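Local coordinates for protein probable histone-lysine N-methyltransferase, H3 lysine-9 specific SUVH9 (Arabidopsis thaliana, PDB 4NJ5) that probably binds methylated DNA and recruits RNA polymerase V to chromatin in RNA-directed DNA methylation, lacking methyltransferase activity of its own, at residues 22-34 with 46-58. Residues are numbered along the deposited sequence; the frame is centred on the assembly and turned at random.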
ATOM      1  N   ILE A  22       8.089   7.944  -6.174  1.00 21.03           N
ATOM      2  CA  ILE A  22       8.009   9.293  -6.721  1.00 21.71           C
ATOM      3  C   ILE A  22       6.560   9.730  -6.915  1.00 23.48           C
ATOM      4  O   ILE A  22       6.172  10.819  -6.487  1.00 21.70           O
ATOM      5  CB  ILE A  22       8.761   9.418  -8.057  1.00 25.38           C
ATOM      6  CG1 ILE A  22      10.273   9.353  -7.827  1.00 28.10           C
ATOM      7  CG2 ILE A  22       8.398  10.722  -8.755  1.00 24.99           C
ATOM      8  CD1 ILE A  22      11.090   9.567  -9.087  1.00 27.52           C
ATOM      9  N   TYR A  23       5.758   8.876  -7.546  1.00 20.57           N
ATOM     10  CA  TYR A  23       4.362   9.218  -7.815  1.00 21.43           C
ATOM     11  C   TYR A  23       3.586   9.566  -6.539  1.00 20.14           C
ATOM     12  O   TYR A  23       3.002  10.652  -6.432  1.00 20.77           O
ATOM     13  CB  TYR A  23       3.659   8.098  -8.588  1.00 20.82           C
ATOM     14  CG  TYR A  23       2.208   8.398  -8.893  1.00 20.16           C
ATOM     15  CD1 TYR A  23       1.855   9.227  -9.952  1.00 20.63           C
ATOM     16  CD2 TYR A  23       1.193   7.854  -8.122  1.00 19.26           C
ATOM     17  CE1 TYR A  23       0.531   9.504 -10.231  1.00 20.26           C
ATOM     18  CE2 TYR A  23      -0.134   8.129  -8.391  1.00 20.12           C
ATOM     19  CZ  TYR A  23      -0.459   8.952  -9.446  1.00 19.83           C
ATOM     20  OH  TYR A  23      -1.780   9.222  -9.712  1.00 20.03           O
ATOM     21  N   ASP A  24       3.598   8.656  -5.570  1.00 19.56           N
ATOM     22  CA  ASP A  24       2.865   8.886  -4.326  1.00 26.45           C
ATOM     23  C   ASP A  24       3.401  10.072  -3.514  1.00 28.93           C
ATOM     24  O   ASP A  24       2.617  10.824  -2.913  1.00 30.91           O
ATOM     25  CB  ASP A  24       2.798   7.609  -3.480  1.00 25.10           C
ATOM     26  CG  ASP A  24       1.747   6.632  -3.984  1.00 23.43           C
ATOM     27  OD1 ASP A  24       0.665   7.093  -4.408  1.00 24.21           O
ATOM     28  OD2 ASP A  24       2.002   5.408  -3.962  1.00 18.69           O
ATOM     29  N   SER A  25       4.722  10.254  -3.504  1.00 32.52           N
ATOM     30  CA  SER A  25       5.298  11.422  -2.839  1.00 31.15           C
ATOM     31  C   SER A  25       4.815  12.721  -3.480  1.00 31.72           C
ATOM     32  O   SER A  25       4.461  13.675  -2.783  1.00 33.34           O
ATOM     33  CB  SER A  25       6.823  11.371  -2.858  1.00 21.95           C
ATOM     34  OG  SER A  25       7.292  10.253  -2.132  1.00 21.79           O
ATOM     35  N   LEU A  26       4.801  12.746  -4.811  1.00 22.60           N
ATOM     36  CA  LEU A  26       4.355  13.918  -5.558  1.00 25.86           C
ATOM     37  C   LEU A  26       2.889  14.234  -5.263  1.00 28.43           C
ATOM     38  O   LEU A  26       2.543  15.385  -4.964  1.00 25.15           O
ATOM     39  CB  LEU A  26       4.548  13.699  -7.059  1.00 25.88           C
ATOM     40  CG  LEU A  26       5.019  14.873  -7.919  1.00 28.75           C
ATOM     41  CD1 LEU A  26       4.571  14.652  -9.356  1.00 28.53           C
ATOM     42  CD2 LEU A  26       4.510  16.212  -7.399  1.00 28.77           C
ATOM     43  N   ARG A  27       2.035  13.216  -5.361  1.00 22.86           N
ATOM     44  CA  ARG A  27       0.630  13.372  -4.993  1.00 27.59           C
ATOM     45  C   ARG A  27       0.507  14.014  -3.622  1.00 25.11           C
ATOM     46  O   ARG A  27      -0.163  15.039  -3.460  1.00 26.71           O
ATOM     47  CB  ARG A  27      -0.079  12.020  -4.959  1.00 28.28           C
ATOM     48  CG  ARG A  27      -0.725  11.587  -6.254  1.00 26.16           C
ATOM     49  CD  ARG A  27      -1.789  10.527  -5.986  1.00 27.01           C
ATOM     50  NE  ARG A  27      -1.346   9.531  -5.011  1.00 26.66           N
ATOM     51  CZ  ARG A  27      -1.789   9.458  -3.758  1.00 26.37           C
ATOM     52  NH1 ARG A  27      -2.697  10.322  -3.321  1.00 25.89           N
ATOM     53  NH2 ARG A  27      -1.322   8.519  -2.942  1.00 22.19           N
ATOM     54  N   MET A  28       1.166  13.405  -2.639  1.00 23.34           N
ATOM     55  CA  MET A  28       1.088  13.895  -1.268  1.00 24.13           C
ATOM     56  C   MET A  28       1.552  15.347  -1.160  1.00 25.57           C
ATOM     57  O   MET A  28       0.995  16.129  -0.390  1.00 26.83           O
ATOM     58  CB  MET A  28       1.877  12.986  -0.323  1.00 23.35           C
ATOM     59  CG  MET A  28       1.222  11.625  -0.113  1.00 22.46           C
ATOM     60  SD  MET A  28       2.221  10.492   0.870  1.00 25.24           S
ATOM     61  CE  MET A  28       2.347  11.410   2.407  1.00 23.94           C
ATOM     62  N   PHE A  29       2.556  15.708  -1.951  1.00 25.64           N
ATOM     63  CA  PHE A  29       3.061  17.076  -1.949  1.00 27.22           C
ATOM     64  C   PHE A  29       2.036  18.069  -2.485  1.00 28.68           C
ATOM     65  O   PHE A  29       1.842  19.140  -1.910  1.00 30.32           O
ATOM     66  CB  PHE A  29       4.349  17.185  -2.761  1.00 27.23           C
ATOM     67  CG  PHE A  29       4.804  18.600  -2.976  1.00 29.12           C
ATOM     68  CD1 PHE A  29       5.405  19.311  -1.948  1.00 30.10           C
ATOM     69  CD2 PHE A  29       4.627  19.222  -4.204  1.00 30.13           C
ATOM     70  CE1 PHE A  29       5.822  20.615  -2.137  1.00 32.06           C
ATOM     71  CE2 PHE A  29       5.042  20.529  -4.402  1.00 33.77           C
ATOM     72  CZ  PHE A  29       5.641  21.227  -3.368  1.00 33.17           C
ATOM     73  N   LEU A  30       1.397  17.712  -3.596  1.00 28.27           N
ATOM     74  CA  LEU A  30       0.358  18.547  -4.190  1.00 29.74           C
ATOM     75  C   LEU A  30      -0.801  18.731  -3.214  1.00 30.51           C
ATOM     76  O   LEU A  30      -1.387  19.832  -3.100  1.00 32.54           O
ATOM     77  CB  LEU A  30      -0.151  17.910  -5.481  1.00 28.96           C
ATOM     78  CG  LEU A  30       0.894  17.848  -6.590  1.00 28.96           C
ATOM     79  CD1 LEU A  30       0.363  17.111  -7.808  1.00 29.04           C
ATOM     80  CD2 LEU A  30       1.335  19.259  -6.964  1.00 30.87           C
ATOM     81  N   MET A  31      -1.116  17.654  -2.497  1.00 34.39           N
ATOM     82  CA  MET A  31      -2.130  17.714  -1.449  1.00 35.09           C
ATOM     83  C   MET A  31      -1.713  18.624  -0.283  1.00 37.13           C
ATOM     84  O   MET A  31      -2.529  19.380   0.243  1.00 39.86           O
ATOM     85  CB  MET A  31      -2.492  16.308  -0.953  1.00 34.55           C
ATOM     86  CG  MET A  31      -2.824  15.331  -2.072  1.00 36.02           C
ATOM     87  SD  MET A  31      -4.147  14.165  -1.719  1.00 58.72           S
ATOM     88  CE  MET A  31      -5.481  15.002  -2.564  1.00 29.62           C
ATOM     89  N   MET A  32      -0.453  18.575   0.126  1.00 37.65           N
ATOM     90  CA  MET A  32      -0.015  19.452   1.209  1.00 40.32           C
ATOM     91  C   MET A  32      -0.055  20.908   0.752  1.00 38.39           C
ATOM     92  O   MET A  32      -0.409  21.803   1.516  1.00 38.96           O
ATOM     93  CB  MET A  32       1.385  19.067   1.699  1.00 38.63           C
ATOM     94  CG  MET A  32       1.409  17.842   2.608  1.00 40.49           C
ATOM     95  SD  MET A  32       0.489  18.126   4.138  1.00 43.35           S
ATOM     96  CE  MET A  32       1.547  19.326   4.946  1.00 32.91           C
ATOM     97  N   GLU A  33       0.282  21.137  -0.512  1.00 36.96           N
ATOM     98  CA  GLU A  33       0.321  22.493  -1.042  1.00 43.37           C
ATOM     99  C   GLU A  33      -1.071  23.098  -1.104  1.00 46.75           C
ATOM    100  O   GLU A  33      -1.275  24.248  -0.704  1.00 40.89           O
ATOM    101  CB  GLU A  33       1.001  22.535  -2.418  1.00 42.22           C
ATOM    102  CG  GLU A  33       2.520  22.355  -2.377  1.00 42.43           C
ATOM    103  CD  GLU A  33       3.226  23.371  -1.486  1.00 45.11           C
ATOM    104  OE1 GLU A  33       3.672  24.419  -2.004  1.00 45.57           O
ATOM    105  OE2 GLU A  33       3.348  23.115  -0.268  1.00 46.49           O
ATOM    106  N   GLU A  34      -2.034  22.319  -1.585  1.00 38.57           N
ATOM    107  CA  GLU A  34      -3.407  22.814  -1.666  1.00 42.70           C
ATOM    108  C   GLU A  34      -4.059  22.963  -0.280  1.00 42.76           C
ATOM    109  O   GLU A  34      -4.864  23.866  -0.069  1.00 43.23           O
ATOM    110  CB  GLU A  34      -4.250  21.920  -2.581  1.00 59.74           C
ATOM    111  CG  GLU A  34      -5.599  22.500  -2.977  1.00 67.88           C
ATOM    112  CD  GLU A  34      -5.621  23.032  -4.403  1.00 74.10           C
ATOM    113  OE1 GLU A  34      -4.665  23.732  -4.807  1.00 77.25           O
ATOM    114  OE2 GLU A  34      -6.603  22.752  -5.123  1.00 75.84           O
ATOM    115  N   ARG A  46     -10.583  16.031  -4.362  1.00 66.86           N
ATOM    116  CA  ARG A  46      -9.298  16.640  -4.623  1.00 63.83           C
ATOM    117  C   ARG A  46      -8.276  15.547  -4.929  1.00 49.18           C
ATOM    118  O   ARG A  46      -7.294  15.777  -5.640  1.00 43.39           O
ATOM    119  CB  ARG A  46      -8.908  17.419  -3.371  1.00 92.28           C
ATOM    120  CG  ARG A  46      -7.501  17.956  -3.310  1.00 99.87           C
ATOM    121  CD  ARG A  46      -7.147  18.062  -1.827  1.00107.22           C
ATOM    122  NE  ARG A  46      -7.155  19.434  -1.373  1.00116.96           N
ATOM    123  CZ  ARG A  46      -7.721  20.427  -2.051  1.00123.29           C
ATOM    124  NH1 ARG A  46      -8.338  20.231  -3.224  1.00124.27           N
ATOM    125  NH2 ARG A  46      -7.669  21.630  -1.549  1.00126.96           N
ATOM    126  N   ALA A  47      -8.526  14.355  -4.389  1.00 45.53           N
ATOM    127  CA  ALA A  47      -7.668  13.190  -4.605  1.00 41.93           C
ATOM    128  C   ALA A  47      -7.461  12.852  -6.085  1.00 38.41           C
ATOM    129  O   ALA A  47      -6.325  12.693  -6.534  1.00 34.57           O
ATOM    130  CB  ALA A  47      -8.208  11.980  -3.842  1.00 42.45           C
ATOM    131  N   ASP A  48      -8.550  12.754  -6.841  1.00 40.27           N
ATOM    132  CA  ASP A  48      -8.462  12.384  -8.251  1.00 43.00           C
ATOM    133  C   ASP A  48      -7.739  13.434  -9.100  1.00 39.71           C
ATOM    134  O   ASP A  48      -6.879  13.099  -9.920  1.00 36.26           O
ATOM    135  CB  ASP A  48      -9.858  12.088  -8.809  1.00 46.28           C
ATOM    136  CG  ASP A  48     -10.427  10.770  -8.307  1.00 48.71           C
ATOM    137  OD1 ASP A  48      -9.981  10.292  -7.247  1.00 49.84           O
ATOM    138  OD2 ASP A  48     -11.320  10.212  -8.981  1.00 49.33           O
ATOM    139  N   GLY A  49      -8.086  14.698  -8.884  1.00 32.46           N
ATOM    140  CA  GLY A  49      -7.449  15.792  -9.588  1.00 31.83           C
ATOM    141  C   GLY A  49      -5.963  15.872  -9.286  1.00 31.05           C
ATOM    142  O   GLY A  49      -5.148  16.096 -10.185  1.00 28.74           O
ATOM    143  N   LYS A  50      -5.605  15.682  -8.017  1.00 31.89           N
ATOM    144  CA  LYS A  50      -4.202  15.717  -7.613  1.00 29.89           C
ATOM    145  C   LYS A  50      -3.435  14.516  -8.161  1.00 27.29           C
ATOM    146  O   LYS A  50      -2.253  14.616  -8.493  1.00 26.52           O
ATOM    147  CB  LYS A  50      -4.077  15.804  -6.091  1.00 27.65           C
ATOM    148  CG  LYS A  50      -3.697  17.189  -5.586  1.00 29.43           C
ATOM    149  CD  LYS A  50      -4.486  18.283  -6.284  1.00 31.53           C
ATOM    150  CE  LYS A  50      -3.947  19.657  -5.920  1.00 39.51           C
ATOM    151  NZ  LYS A  50      -4.367  20.710  -6.886  1.00 42.95           N
ATOM    152  N   ALA A  51      -4.121  13.383  -8.265  1.00 24.55           N
ATOM    153  CA  ALA A  51      -3.551  12.199  -8.883  1.00 23.04           C
ATOM    154  C   ALA A  51      -3.235  12.466 -10.355  1.00 23.38           C
ATOM    155  O   ALA A  51      -2.144  12.143 -10.839  1.00 22.88           O
ATOM    156  CB  ALA A  51      -4.508  11.033  -8.750  1.00 35.12           C
ATOM    157  N   GLY A  52      -4.194  13.065 -11.057  1.00 24.47           N
ATOM    158  CA  GLY A  52      -4.021  13.401 -12.458  1.00 28.53           C
ATOM    159  C   GLY A  52      -2.895  14.397 -12.668  1.00 29.66           C
ATOM    160  O   GLY A  52      -2.119  14.289 -13.624  1.00 31.59           O
ATOM    161  N   LYS A  53      -2.800  15.367 -11.764  1.00 30.43           N
ATOM    162  CA  LYS A  53      -1.742  16.364 -11.852  1.00 35.19           C
ATOM    163  C   LYS A  53      -0.371  15.735 -11.627  1.00 32.52           C
ATOM    164  O   LYS A  53       0.587  16.048 -12.340  1.00 34.37           O
ATOM    165  CB  LYS A  53      -1.975  17.503 -10.861  1.00 46.92           C
ATOM    166  CG  LYS A  53      -1.110  18.720 -11.134  1.00 51.46           C
ATOM    167  CD  LYS A  53      -1.220  19.137 -12.592  1.00 56.73           C
ATOM    168  CE  LYS A  53      -0.539  20.470 -12.850  1.00 65.01           C
ATOM    169  NZ  LYS A  53       0.915  20.423 -12.537  1.00 69.02           N
ATOM    170  N   ALA A  54      -0.281  14.846 -10.639  1.00 27.62           N
ATOM    171  CA  ALA A  54       0.961  14.122 -10.385  1.00 26.51           C
ATOM    172  C   ALA A  54       1.373  13.338 -11.631  1.00 27.08           C
ATOM    173  O   ALA A  54       2.540  13.352 -12.037  1.00 27.13           O
ATOM    174  CB  ALA A  54       0.802  13.193  -9.195  1.00 23.35           C
ATOM    175  N   GLY A  55       0.399  12.675 -12.245  1.00 25.45           N
ATOM    176  CA  GLY A  55       0.627  11.993 -13.504  1.00 25.47           C
ATOM    177  C   GLY A  55       1.190  12.886 -14.599  1.00 32.54           C
ATOM    178  O   GLY A  55       2.209  12.551 -15.203  1.00 36.06           O
ATOM    179  N   SER A  56       0.540  14.019 -14.856  1.00 36.72           N
ATOM    180  CA  SER A  56       0.963  14.900 -15.950  1.00 38.92           C
ATOM    181  C   SER A  56       2.347  15.502 -15.699  1.00 37.30           C
ATOM    182  O   SER A  56       3.158  15.658 -16.623  1.00 39.94           O
ATOM    183  CB  SER A  56      -0.063  16.013 -16.185  1.00 35.59           C
ATOM    184  OG  SER A  56      -0.033  16.970 -15.139  1.00 39.55           O
ATOM    185  N   MET A  57       2.608  15.840 -14.440  1.00 29.14           N
ATOM    186  CA  MET A  57       3.920  16.332 -14.043  1.00 29.96           C
ATOM    187  C   MET A  57       4.996  15.274 -14.252  1.00 29.14           C
ATOM    188  O   MET A  57       6.096  15.586 -14.701  1.00 30.45           O
ATOM    189  CB  MET A  57       3.912  16.784 -12.586  1.00 30.80           C
ATOM    190  CG  MET A  57       3.131  18.055 -12.348  1.00 34.59           C
ATOM    191  SD  MET A  57       3.152  18.522 -10.612  1.00 34.23           S
ATOM    192  CE  MET A  57       4.891  18.891 -10.384  1.00 32.44           C
ATOM    193  N   MET A  58       4.687  14.026 -13.929  1.00 27.27           N
ATOM    194  CA  MET A  58       5.659  12.967 -14.170  1.00 31.33           C
ATOM    195  C   MET A  58       5.837  12.702 -15.660  1.00 33.54           C
ATOM    196  O   MET A  58       6.907  12.279 -16.099  1.00 35.01           O
ATOM    197  CB  MET A  58       5.290  11.689 -13.421  1.00 31.12           C
ATOM    198  CG  MET A  58       5.588  11.778 -11.940  1.00 24.21           C
ATOM    199  SD  MET A  58       5.301  10.230 -11.086  1.00 24.35           S
ATOM    200  CE  MET A  58       6.581   9.204 -11.792  1.00 24.29           C
TER
HETATM  201  O   HOH W   1      -4.106  12.225  -4.667  1.00 40.43           O
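CG of Y23 lies anti to its backbone N (chi1 180°), which sends the ring along helix 46-60 into a knobs-into-holes site made by A51, A54, G55 and M58. M58, its CG anti to its own carbonyl carbon and chi2 extended, sets SD in the plane of that ring at the edge, 5.1 Å from the Y23 ring centroid, a Met-aromatic contact; the bend at chi3 turns CE to I22 CG2. A54 is the reciprocal knob among Y23, L26, R27 and L30; its CB lies 3.7 Å from R27 CG. L30 drops between K50, K53, A54 and M57, and the bent M31 chain brings CE to 3.5 Å from A47 CA. R27 lays its CD along A51 and grips D24 OD1 side-on through NE and NH2; its NH1 donates to a water 2.7 Å away, which in turn donates to A47 O. E34 OE2 pairs with K50 NZ at 3.5 Å and, out of the guanidinium plane, makes a long, charge-only ion pair with NH1 of poorly ordered R46. Y23 and M58 also touch V92 of helix 87-92. The helices, 125° apart in direction, thus join mainly by apolar packing, with A54 interlocked at their closest backbone approach; the E34-K50-R46 ion pairs lie among partly exposed residues at one end, while D24 meets the buried R27 charge within its own helix.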